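PDB 5EX2: peptidyl-prolyl cis-trans isomerase from Hirschia baltica, which probably catalyses the cis-trans isomerisation of peptide bonds preceding proline, as other cyclophilins do. Local coordinates for residues H66-G71 against L173-S178; T30-V35 against S200-E205; W231-D236 against Q258-V263. All coordinates share one frame; numbering follows the deposited sequence. Where two conformers were deposited one is given.

Contact 1: residues H66-G71 against L173-S178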
# COMPACT_ATOMS: atom_id res chain seq x y z
N HIS A 66 9.26 -2.03 16.15
CA HIS A 66 9.15 -2.26 17.59
C HIS A 66 7.92 -3.04 18.01
O HIS A 66 7.83 -3.45 19.16
CB HIS A 66 9.17 -0.92 18.33
CG HIS A 66 7.96 -0.09 18.07
ND1 HIS A 66 7.84 0.74 16.97
CD2 HIS A 66 6.78 -0.00 18.74
CE1 HIS A 66 6.64 1.31 16.99
NE2 HIS A 66 5.99 0.88 18.05
N ARG A 67 6.96 -3.23 17.11
CA ARG A 67 5.76 -4.00 17.44
C ARG A 67 5.39 -4.85 16.24
O ARG A 67 4.88 -4.33 15.24
CB ARG A 67 4.61 -3.07 17.83
CG ARG A 67 3.28 -3.76 18.11
CD ARG A 67 2.16 -2.73 18.19
NE ARG A 67 0.81 -3.31 18.23
CZ ARG A 67 -0.18 -3.01 17.40
NH1 ARG A 67 -0.02 -2.13 16.43
NH2 ARG A 67 -1.36 -3.61 17.54
N VAL A 68 5.67 -6.14 16.34
CA VAL A 68 5.50 -7.05 15.22
C VAL A 68 4.73 -8.25 15.71
O VAL A 68 5.13 -8.92 16.67
CB VAL A 68 6.86 -7.49 14.65
CG1 VAL A 68 6.69 -8.45 13.50
CG2 VAL A 68 7.67 -6.28 14.22
N ILE A 69 3.58 -8.50 15.08
CA ILE A 69 2.67 -9.52 15.53
C ILE A 69 2.45 -10.49 14.38
O ILE A 69 2.03 -10.09 13.28
CB ILE A 69 1.35 -8.90 16.01
CG1 ILE A 69 1.62 -7.95 17.18
CG2 ILE A 69 0.37 -9.98 16.40
CD1 ILE A 69 0.40 -7.19 17.66
N SER A 70 2.77 -11.76 14.63
CA SER A 70 2.63 -12.79 13.62
C SER A 70 1.21 -12.87 13.14
O SER A 70 0.27 -12.79 13.94
CB SER A 70 3.07 -14.15 14.17
OG SER A 70 3.08 -15.10 13.12
N GLY A 71 1.04 -13.00 11.84
CA GLY A 71 -0.28 -13.11 11.27
C GLY A 71 -1.06 -11.80 11.27
O GLY A 71 -2.27 -11.82 11.05
N LEU A 173 3.10 -2.36 8.31
CA LEU A 173 3.18 -3.19 7.12
C LEU A 173 2.31 -4.41 7.32
O LEU A 173 2.54 -5.19 8.25
CB LEU A 173 4.62 -3.64 6.86
CG LEU A 173 5.67 -2.53 6.84
CD1 LEU A 173 7.05 -3.14 6.63
CD2 LEU A 173 5.39 -1.50 5.74
N MET A 174 1.27 -4.56 6.51
CA MET A 174 0.35 -5.67 6.71
C MET A 174 0.95 -6.99 6.27
O MET A 174 1.33 -7.16 5.12
CB MET A 174 -0.96 -5.44 5.95
CG MET A 174 -1.75 -4.23 6.39
SD MET A 174 -2.06 -4.17 8.16
CE MET A 174 -2.74 -5.79 8.45
N ARG A 175 1.05 -7.91 7.20
CA ARG A 175 1.60 -9.24 6.94
C ARG A 175 0.52 -10.24 6.58
O ARG A 175 0.81 -11.26 5.95
CB ARG A 175 2.38 -9.74 8.15
CG ARG A 175 3.66 -8.97 8.40
CD ARG A 175 4.25 -9.17 9.77
NE ARG A 175 4.58 -10.54 10.18
CZ ARG A 175 5.77 -10.92 10.65
NH1 ARG A 175 6.83 -10.11 10.60
NH2 ARG A 175 5.93 -12.16 11.10
N ASP A 176 -0.72 -9.97 6.97
CA ASP A 176 -1.85 -10.87 6.72
C ASP A 176 -3.13 -10.05 6.72
O ASP A 176 -3.20 -8.97 7.32
CB ASP A 176 -1.91 -11.98 7.77
CG ASP A 176 -2.95 -13.03 7.44
OD1 ASP A 176 -2.74 -13.78 6.46
OD2 ASP A 176 -3.98 -13.13 8.15
N GLU A 177 -4.13 -10.56 6.03
CA GLU A 177 -5.43 -9.91 5.93
C GLU A 177 -5.97 -9.59 7.31
O GLU A 177 -6.08 -10.46 8.17
CB GLU A 177 -6.41 -10.80 5.18
CG GLU A 177 -7.86 -10.28 5.17
CD GLU A 177 -8.84 -11.21 4.47
OE1 GLU A 177 -8.48 -12.39 4.27
OE2 GLU A 177 -9.97 -10.78 4.14
N SER A 178 -6.33 -8.32 7.50
CA SER A 178 -6.79 -7.84 8.80
C SER A 178 -7.98 -6.89 8.65
O SER A 178 -7.83 -5.68 8.81
CB SER A 178 -5.65 -7.14 9.52
OG SER A 178 -4.56 -8.03 9.69
O HOH W 1 -4.61 -10.35 11.20

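Contact 2: residues T30-V35 against S200-E205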
# COMPACT_ATOMS: atom_id res chain seq x y z
N THR A 30 15.36 -2.39 5.01
CA THR A 30 15.28 -2.91 6.36
C THR A 30 16.39 -3.93 6.58
O THR A 30 17.04 -4.39 5.62
CB THR A 30 13.92 -3.60 6.66
OG1 THR A 30 13.95 -4.95 6.18
CG2 THR A 30 12.75 -2.85 6.06
N THR A 31 16.59 -4.31 7.84
CA THR A 31 17.57 -5.31 8.16
C THR A 31 17.15 -6.71 7.74
O THR A 31 17.89 -7.66 7.95
CB THR A 31 17.91 -5.27 9.67
OG1 THR A 31 16.70 -5.18 10.43
CG2 THR A 31 18.78 -4.06 9.98
N LYS A 32 15.97 -6.85 7.12
CA LYS A 32 15.56 -8.12 6.52
C LYS A 32 15.45 -8.04 5.00
O LYS A 32 15.04 -8.99 4.35
CB LYS A 32 14.22 -8.57 7.11
CG LYS A 32 14.32 -9.16 8.50
CD LYS A 32 14.93 -10.56 8.48
CE LYS A 32 15.03 -11.14 9.88
NZ LYS A 32 15.83 -10.27 10.78
N GLY A 33 15.84 -6.89 4.44
CA GLY A 33 15.77 -6.68 3.01
C GLY A 33 14.94 -5.45 2.65
O GLY A 33 14.50 -4.66 3.50
N VAL A 34 14.73 -5.29 1.35
CA VAL A 34 14.12 -4.08 0.82
C VAL A 34 12.62 -4.26 0.60
O VAL A 34 12.14 -5.33 0.25
CB VAL A 34 14.80 -3.66 -0.50
CG1 VAL A 34 14.52 -4.65 -1.64
CG2 VAL A 34 14.39 -2.25 -0.88
N VAL A 35 11.89 -3.18 0.86
CA VAL A 35 10.47 -3.09 0.66
C VAL A 35 10.23 -1.87 -0.23
O VAL A 35 10.64 -0.76 0.10
CB VAL A 35 9.70 -2.95 2.00
CG1 VAL A 35 8.21 -2.89 1.75
CG2 VAL A 35 10.05 -4.09 2.96
N SER A 200 9.03 -11.40 7.48
CA SER A 200 10.21 -11.98 8.12
C SER A 200 10.73 -11.10 9.26
O SER A 200 11.66 -11.49 9.96
CB SER A 200 11.33 -12.21 7.10
OG SER A 200 11.95 -11.00 6.69
N LEU A 201 10.18 -9.89 9.42
CA LEU A 201 10.64 -9.01 10.49
C LEU A 201 10.41 -9.68 11.84
O LEU A 201 9.40 -10.37 12.03
CB LEU A 201 9.94 -7.65 10.41
CG LEU A 201 10.24 -6.85 9.14
CD1 LEU A 201 9.32 -5.69 8.98
CD2 LEU A 201 11.67 -6.33 9.16
N THR A 202 11.35 -9.48 12.76
CA THR A 202 11.35 -10.19 14.03
C THR A 202 10.12 -9.84 14.86
O THR A 202 9.80 -8.66 15.08
CB THR A 202 12.64 -9.87 14.80
OG1 THR A 202 13.76 -10.30 14.01
CG2 THR A 202 12.68 -10.60 16.11
N ILE A 203 9.45 -10.88 15.32
CA ILE A 203 8.23 -10.79 16.09
C ILE A 203 8.52 -10.36 17.51
O ILE A 203 9.48 -10.82 18.11
CB ILE A 203 7.52 -12.17 16.09
CG1 ILE A 203 7.01 -12.50 14.69
CG2 ILE A 203 6.38 -12.25 17.11
CD1 ILE A 203 6.84 -13.99 14.44
N GLY A 204 7.66 -9.50 18.06
CA GLY A 204 7.74 -9.15 19.47
C GLY A 204 7.09 -7.81 19.76
O GLY A 204 6.90 -6.98 18.87
N GLU A 205 6.78 -7.60 21.03
CA GLU A 205 6.04 -6.42 21.47
C GLU A 205 6.62 -5.86 22.76
O GLU A 205 5.96 -5.86 23.80
CB GLU A 205 4.57 -6.78 21.66
CG GLU A 205 3.95 -7.46 20.45
CD GLU A 205 2.53 -7.88 20.72
OE1 GLU A 205 1.74 -7.00 21.09
OE2 GLU A 205 2.22 -9.08 20.58
O HOH W 2 13.75 -11.34 4.67
O HOH W 3 16.30 -12.14 12.89

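Contact 3: residues W231-D236 against Q258-V263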
# COMPACT_ATOMS: atom_id res chain seq x y z
N TRP A 231 6.66 -1.38 -12.19
CA TRP A 231 5.44 -1.50 -12.97
C TRP A 231 4.47 -2.36 -12.20
O TRP A 231 4.88 -3.27 -11.47
CB TRP A 231 5.70 -2.13 -14.36
CG TRP A 231 6.24 -1.20 -15.42
CD1 TRP A 231 5.53 -0.51 -16.38
CD2 TRP A 231 7.62 -0.91 -15.67
NE1 TRP A 231 6.38 0.19 -17.19
CE2 TRP A 231 7.67 -0.03 -16.78
CE3 TRP A 231 8.81 -1.30 -15.06
CZ2 TRP A 231 8.87 0.46 -17.28
CZ3 TRP A 231 9.99 -0.82 -15.56
CH2 TRP A 231 10.02 0.06 -16.66
N VAL A 232 3.20 -2.06 -12.37
CA VAL A 232 2.11 -2.80 -11.75
C VAL A 232 1.18 -3.23 -12.85
O VAL A 232 0.84 -2.43 -13.72
CB VAL A 232 1.36 -1.94 -10.70
CG1 VAL A 232 0.17 -2.69 -10.12
CG2 VAL A 232 2.31 -1.51 -9.62
N MET A 233 0.79 -4.49 -12.84
CA MET A 233 -0.12 -5.00 -13.85
C MET A 233 -1.43 -4.20 -13.82
O MET A 233 -1.93 -3.81 -12.78
CB MET A 233 -0.38 -6.49 -13.64
CG MET A 233 -1.31 -7.14 -14.69
SD MET A 233 -1.40 -8.91 -14.53
CE MET A 233 0.19 -9.42 -15.16
N ARG A 234 -1.96 -3.92 -15.01
CA ARG A 234 -3.21 -3.20 -15.16
C ARG A 234 -4.38 -4.14 -14.91
O ARG A 234 -4.51 -5.16 -15.58
CB ARG A 234 -3.31 -2.57 -16.56
CG ARG A 234 -2.39 -1.38 -16.73
CD ARG A 234 -2.62 -0.61 -18.03
NE ARG A 234 -1.69 0.51 -18.16
CZ ARG A 234 -1.80 1.68 -17.53
NH1 ARG A 234 -2.80 1.92 -16.70
NH2 ARG A 234 -0.89 2.63 -17.73
N ASN A 235 -5.20 -3.81 -13.92
CA ASN A 235 -6.27 -4.70 -13.53
C ASN A 235 -7.31 -4.82 -14.62
O ASN A 235 -7.97 -5.84 -14.70
CB ASN A 235 -6.91 -4.21 -12.23
CG ASN A 235 -5.90 -4.11 -11.08
OD1 ASN A 235 -5.62 -3.03 -10.59
ND2 ASN A 235 -5.39 -5.25 -10.63
N ASP A 236 -7.41 -3.79 -15.47
CA ASP A 236 -8.41 -3.76 -16.52
C ASP A 236 -7.88 -4.32 -17.84
O ASP A 236 -8.53 -4.20 -18.89
CB ASP A 236 -8.95 -2.33 -16.73
CG ASP A 236 -7.86 -1.32 -17.09
OD1 ASP A 236 -6.65 -1.60 -16.97
OD2 ASP A 236 -8.24 -0.20 -17.51
N GLN A 258 -1.38 -10.41 -4.39
CA GLN A 258 -1.40 -9.03 -4.82
C GLN A 258 -1.35 -8.96 -6.34
O GLN A 258 -0.89 -9.88 -7.01
CB GLN A 258 -0.22 -8.27 -4.25
CG GLN A 258 -0.19 -8.22 -2.76
CD GLN A 258 0.67 -7.09 -2.27
OE1 GLN A 258 0.21 -5.96 -2.13
NE2 GLN A 258 1.95 -7.37 -2.08
N THR A 259 -1.80 -7.83 -6.87
CA THR A 259 -1.69 -7.57 -8.29
C THR A 259 -0.24 -7.73 -8.69
O THR A 259 0.63 -7.15 -8.07
CB THR A 259 -2.15 -6.15 -8.63
OG1 THR A 259 -3.55 -6.03 -8.35
CG2 THR A 259 -1.89 -5.84 -10.10
N PRO A 260 0.04 -8.53 -9.74
CA PRO A 260 1.44 -8.70 -10.11
C PRO A 260 2.14 -7.38 -10.30
O PRO A 260 1.67 -6.49 -11.02
CB PRO A 260 1.35 -9.49 -11.42
CG PRO A 260 0.14 -10.36 -11.21
CD PRO A 260 -0.83 -9.44 -10.51
N SER A 261 3.31 -7.26 -9.68
CA SER A 261 4.10 -6.04 -9.70
C SER A 261 5.57 -6.41 -9.80
O SER A 261 5.98 -7.47 -9.33
CB SER A 261 3.84 -5.21 -8.44
OG SER A 261 2.44 -4.98 -8.26
N VAL A 262 6.35 -5.55 -10.41
CA VAL A 262 7.77 -5.81 -10.58
C VAL A 262 8.56 -4.52 -10.41
O VAL A 262 8.12 -3.45 -10.82
CB VAL A 262 8.08 -6.40 -11.98
CG1 VAL A 262 7.47 -7.78 -12.11
CG2 VAL A 262 7.53 -5.49 -13.07
N VAL A 263 9.73 -4.65 -9.79
CA VAL A 263 10.63 -3.54 -9.59
C VAL A 263 11.98 -3.93 -10.19
O VAL A 263 12.51 -4.99 -9.90
CB VAL A 263 10.80 -3.18 -8.11
CG1 VAL A 263 11.74 -1.99 -7.95
CG2 VAL A 263 9.44 -2.89 -7.45

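Contact 1: residues H66-G71 against L173-S178
Val68 lays its CG1 methyl over one face of the Arg175 guanidinium, with Val68 CG1 3.3 Å from Arg175 NH1, so the methyl rests on the flat group in close van der Waals packing. Val68 CG1 stands anti to the backbone N (chi1 180°), which turns this branch to the arginine, and the two side chains cross at about a right angle. A bend at chi3 (58°) carries the end of the Arg175 chain round to Val68.

The polar end of Arg175 finds its partner in neither segment. NH1 donates to the carbonyl oxygen of Leu201 and, more weakly, to that of Ala198, while NE is buried without a hydrogen-bonding partner: Arg175 NE stays 4.0 Å from Ile69 O.

Where the backbones come closest, Gly71 and Asp176 have CA atoms 5.3 Å apart, and Gly71 O packs against Asp176 CB at 3.3 Å. A water donates to Gly71 O and to Ser178 OG, 2.8 Å in each case, and bridges the segments. Ser178 OG in turn donates to Asp176 O at 2.9 Å from above the carbonyl plane, so the hydroxyl serves both the water and its own loop.

Strand 73-76 runs between strands 63-69 and 171-174, and a classic beta bulge sets His66 and Arg67 both opposite Gln75. The contact thus joins the end of strand 63-69 and the loop after it to the loop that follows strand 171-174, two next-but-one strands of the closed antiparallel eight-stranded barrel that defines the cyclophilin fold.

Contact 2: residues T30-V35 against S200-E205
Thr30 meets Leu201 at about a right angle, Thr30 OG1 lying 4.0 Å from the Leu201 CD2 methyl. The hydroxyl sits between the backbone N and the carbonyl carbon (chi1 83°), where it accepts from Lys32 N in an ST turn and donates to Gly33 O; that oxygen also receives Thr30 N. A valine here would probably leave Lys32 N without its acceptor and Gly33 O with one donor fewer, making the turn less firmly held.

Lys32 carries most of the contact. Its chain bends at chi2 (-74°) and chi4 (-58°) as it follows Ser200. Lys32 CB lies 3.4 Å from Ser200 OG. Lys32 CG packs on Leu201 CD2 at 3.9 Å. Farther out, Lys32 CE comes to 3.4 Å from Ser200 O. The ammonium forms a salt bridge with Asp211, and a water that it binds at NZ reaches Thr202 OG1 through a weak bond. Another water donates to Lys32 O and to Ser200 OG, 2.7 Å each; Ser200 OG is also bonded to Val197 O.

Gly33 ends the type I turn with backbone angles that call for glycine. The turn closes the beta hairpin of strands 25-30 and 33-39 in the cyclophilin barrel, and the loop following helix 195-198 packs against it.

Contact 3: residues W231-D236 against Q258-V263
Trp231 and Val262 exchange both backbone bonds of a hydrogen-bonded antiparallel pair: Trp231 N donates to Val262 O, and Val262 N to Trp231 O, each at 2.9 Å. Trp231 O also takes a CA-H...O contact from Ser261 CA. Two residues on, Met233 N gives a nearly straight bond (170°) to Pro260 O at 2.8 Å, which supplies an acceptor just before strand 261-264 begins. These bonds fix strand 261-264 as an outer member of a three-stranded antiparallel sheet in which strand 229-233 is central and strand 17-19 is the outer strand on the other side of 229-233; the axes of 231-233 and 261-263 make 167°, antiparallel.

Beyond the strand, Asn235 ND2 reaches Thr259 OG1 at 3.0 Å, with the oxygen in its amide plane. The other end of that amide is also satisfied, since Asn235 OD1 accepts from Gly126 N. Ser261 OG donates to Thr259 O from above the carbonyl plane at 2.8 Å and is also hydrogen-bonded to Arg190 NH2. Val232 CG1 and CG2 both lean on this same Ser261 OG, at 3.7 Å, and CG1 also meets Thr259 CG2.

On the face of Trp231 and Val262, the Val262 CG2 methyl packs on Trp231 CB. The Met233 chain bends at chi3 (-74°), so that SD lies by CG and CD of Pro260 and CE by CB; Met239 and Phe240 of helix 238-247 also pack on Met233.

In the fold
Contacts 1 and 2 adjoin, their centres about 11 Å apart, and both reach the eight-stranded barrel. Along the chain 30-35 comes first, 66-71 and 173-178 follow, and 200-205 comes last, so contact 2 encloses contact 1. Val68 O and Gly204 N, 2.9 Å apart, probably share a hydrogen bond, tying strand 63-69 to the loop after helix 195-198. Contact 3 comes later in sequence and lies in a separate three-stranded sheet, with its centre about 23 Å from that of contact 1 and about 24 Å from that of contact 2; it touches neither. Contacts 1 and 2 thus tie the loop after helix 195-198 to one region of the barrel, while contact 3 pairs the chain's late strands beside it.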